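Local coordinates for hypothetical protein aq_1494 (Aquifex aeolicus, PDB 2EGR) that is a putative esterase of the 4-hydroxybenzoyl-CoA thioesterase family, with a hotdog fold, and probably hydrolyses fatty acyl-CoA thioesters, at residues R7-F11 with Y12-A16. Numbering follows the deposited sequence.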
loop_
_atom_site.group_PDB
_atom_site.type_symbol
_atom_site.label_atom_id
_atom_site.label_comp_id
_atom_site.label_asym_id
_atom_site.label_seq_id
_atom_site.Cartn_x
_atom_site.Cartn_y
_atom_site.Cartn_z
ATOM N N ARG A 7 -17.063 -3.340 6.259
ATOM C CA ARG A 7 -15.716 -3.730 5.907
ATOM C C ARG A 7 -15.016 -4.222 7.175
ATOM O O ARG A 7 -15.262 -3.708 8.272
ATOM C CB ARG A 7 -14.987 -2.480 5.309
ATOM C CG ARG A 7 -13.522 -2.627 4.876
ATOM C CD ARG A 7 -13.268 -3.732 3.884
ATOM N NE ARG A 7 -12.191 -3.286 2.995
ATOM C CZ ARG A 7 -10.901 -3.312 3.287
ATOM N NH1 ARG A 7 -10.472 -3.807 4.435
ATOM N NH2 ARG A 7 -10.031 -2.840 2.395
ATOM N N ARG A 8 -14.147 -5.225 7.025
ATOM C CA ARG A 8 -13.291 -5.653 8.128
ATOM C C ARG A 8 -11.817 -5.246 7.891
ATOM O O ARG A 8 -11.337 -5.349 6.769
ATOM C CB ARG A 8 -13.407 -7.163 8.256
ATOM C CG ARG A 8 -12.597 -7.796 9.309
ATOM C CD ARG A 8 -12.820 -9.302 9.237
ATOM N NE ARG A 8 -14.222 -9.621 9.530
ATOM C CZ ARG A 8 -14.701 -9.932 10.731
ATOM N NH1 ARG A 8 -13.927 -9.947 11.789
ATOM N NH2 ARG A 8 -15.998 -10.195 10.880
ATOM N N VAL A 9 -11.141 -4.809 8.960
ATOM C CA VAL A 9 -9.711 -4.383 8.883
ATOM C C VAL A 9 -8.825 -5.583 8.608
ATOM O O VAL A 9 -8.874 -6.578 9.332
ATOM C CB VAL A 9 -9.230 -3.701 10.176
ATOM C CG1 VAL A 9 -7.666 -3.424 10.082
ATOM C CG2 VAL A 9 -10.026 -2.410 10.472
ATOM N N GLN A 10 -7.982 -5.483 7.569
ATOM C CA GLN A 10 -7.009 -6.553 7.234
ATOM C C GLN A 10 -5.660 -6.249 7.881
ATOM O O GLN A 10 -5.350 -5.070 8.149
ATOM C CB GLN A 10 -6.829 -6.637 5.695
ATOM C CG GLN A 10 -8.092 -7.077 4.891
ATOM C CD GLN A 10 -8.605 -8.479 5.229
ATOM O OE1 GLN A 10 -7.871 -9.347 5.682
ATOM N NE2 GLN A 10 -9.896 -8.706 4.959
ATOM N N PHE A 11 -4.864 -7.286 8.124
ATOM C CA PHE A 11 -3.634 -7.127 8.899
ATOM C C PHE A 11 -2.681 -6.174 8.236
ATOM O O PHE A 11 -2.106 -5.290 8.902
ATOM C CB PHE A 11 -2.933 -8.461 9.148
ATOM C CG PHE A 11 -2.020 -8.425 10.344
ATOM C CD1 PHE A 11 -2.528 -8.518 11.650
ATOM C CD2 PHE A 11 -0.641 -8.293 10.176
ATOM C CE1 PHE A 11 -1.668 -8.446 12.777
ATOM C CE2 PHE A 11 0.222 -8.260 11.290
ATOM C CZ PHE A 11 -0.294 -8.355 12.603
ATOM N N TYR A 12 -2.552 -6.315 6.916
ATOM C CA TYR A 12 -1.632 -5.412 6.189
ATOM C C TYR A 12 -2.048 -3.942 6.204
ATOM O O TYR A 12 -1.248 -3.084 5.802
ATOM C CB TYR A 12 -1.414 -5.876 4.741
ATOM C CG TYR A 12 -2.652 -5.822 3.870
ATOM C CD1 TYR A 12 -3.015 -4.644 3.231
ATOM C CD2 TYR A 12 -3.458 -6.956 3.678
ATOM C CE1 TYR A 12 -4.185 -4.566 2.414
ATOM C CE2 TYR A 12 -4.618 -6.898 2.863
ATOM C CZ TYR A 12 -4.994 -5.693 2.270
ATOM O OH TYR A 12 -6.105 -5.606 1.431
ATOM N N GLU A 13 -3.294 -3.644 6.617
ATOM C CA GLU A 13 -3.760 -2.236 6.719
ATOM C C GLU A 13 -3.305 -1.497 7.987
ATOM O O GLU A 13 -3.494 -0.277 8.081
ATOM C CB GLU A 13 -5.289 -2.146 6.530
ATOM C CG GLU A 13 -5.641 -2.579 5.123
ATOM C CD GLU A 13 -7.118 -2.934 4.904
ATOM O OE1 GLU A 13 -7.888 -3.017 5.901
ATOM O OE2 GLU A 13 -7.452 -3.143 3.735
ATOM N N THR A 14 -2.776 -2.263 8.947
ATOM C CA THR A 14 -2.235 -1.748 10.208
ATOM C C THR A 14 -0.782 -1.302 9.984
ATOM O O THR A 14 -0.188 -1.576 8.926
ATOM C CB THR A 14 -2.357 -2.759 11.399
ATOM O OG1 THR A 14 -1.617 -3.942 11.125
ATOM C CG2 THR A 14 -3.836 -3.143 11.609
ATOM N N ASP A 15 -0.289 -0.536 10.931
ATOM C CA ASP A 15 1.131 -0.223 11.040
ATOM C C ASP A 15 1.633 -0.615 12.438
ATOM O O ASP A 15 0.871 -1.193 13.253
ATOM C CB ASP A 15 1.402 1.250 10.710
ATOM C CG ASP A 15 0.715 2.248 11.670
ATOM O OD1 ASP A 15 0.419 1.915 12.866
ATOM O OD2 ASP A 15 0.444 3.380 11.185
ATOM N N ALA A 16 2.899 -0.310 12.707
ATOM C CA ALA A 16 3.530 -0.676 13.969
ATOM C C ALA A 16 2.890 -0.014 15.198
ATOM O O ALA A 16 3.147 -0.460 16.328
ATOM C CB ALA A 16 5.013 -0.362 13.919
#
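Gln-10 and Glu-13 close a short 3-10 turn where the chain leaves strand 3-8: Glu-13 N donates to Gln-10 O at 2.9 Å, and Thr-14 N does the same to Phe-11 O at 3.1 Å. The carboxylate of Glu-13 folds back over the start of this turn. Its OE1 takes the backbone N-H of Gln-10 in a nearly straight bond (3.0 Å, 175°) from above the carboxylate plane, bridging the turn's first and last residues. With CG beside its backbone N and an extended chain beyond, Glu-13 also reaches Arg-7. The guanidinium meets it end-on, Arg-7 NH2 to Glu-13 OE2 at 2.9 Å and Arg-7 NH1 to Glu-13 OE1 at 3.1 Å, both on syn sides, the planes 31° apart. Arg-7 NH1 holds Arg-8 O at 2.9 Å, while Arg-7 NE pairs with Glu-31 and Glu-13 OE1 bonds Tyr-28 OH, so both partners are also held to helix 22-39. Tyr-12 CE2 lies 3.6 Å from Gln-10 CB, the ring and the Gln-10 amide 19° apart in plane, and the Tyr-12 hydroxyl bonds Glu-31 of the third subunit. Thr-14 OG1 donates to Phe-11 O at 2.6 Å in the carbonyl plane, leaving that oxygen gripped twice by one residue; the same hydroxyl accepts from Ala-16 N of the second subunit. Three hydrogen-bonding partners on Glu-13 OE1, one of them from Arg-7, would be expected to keep Glu-13 ionised. The Arg-7/Glu-13 pair joins the strand end to helix 22-39, and the Thr-14 and Tyr-12 hydroxyls link neighbouring subunits, just ahead of Asp-15, the predicted active-site residue.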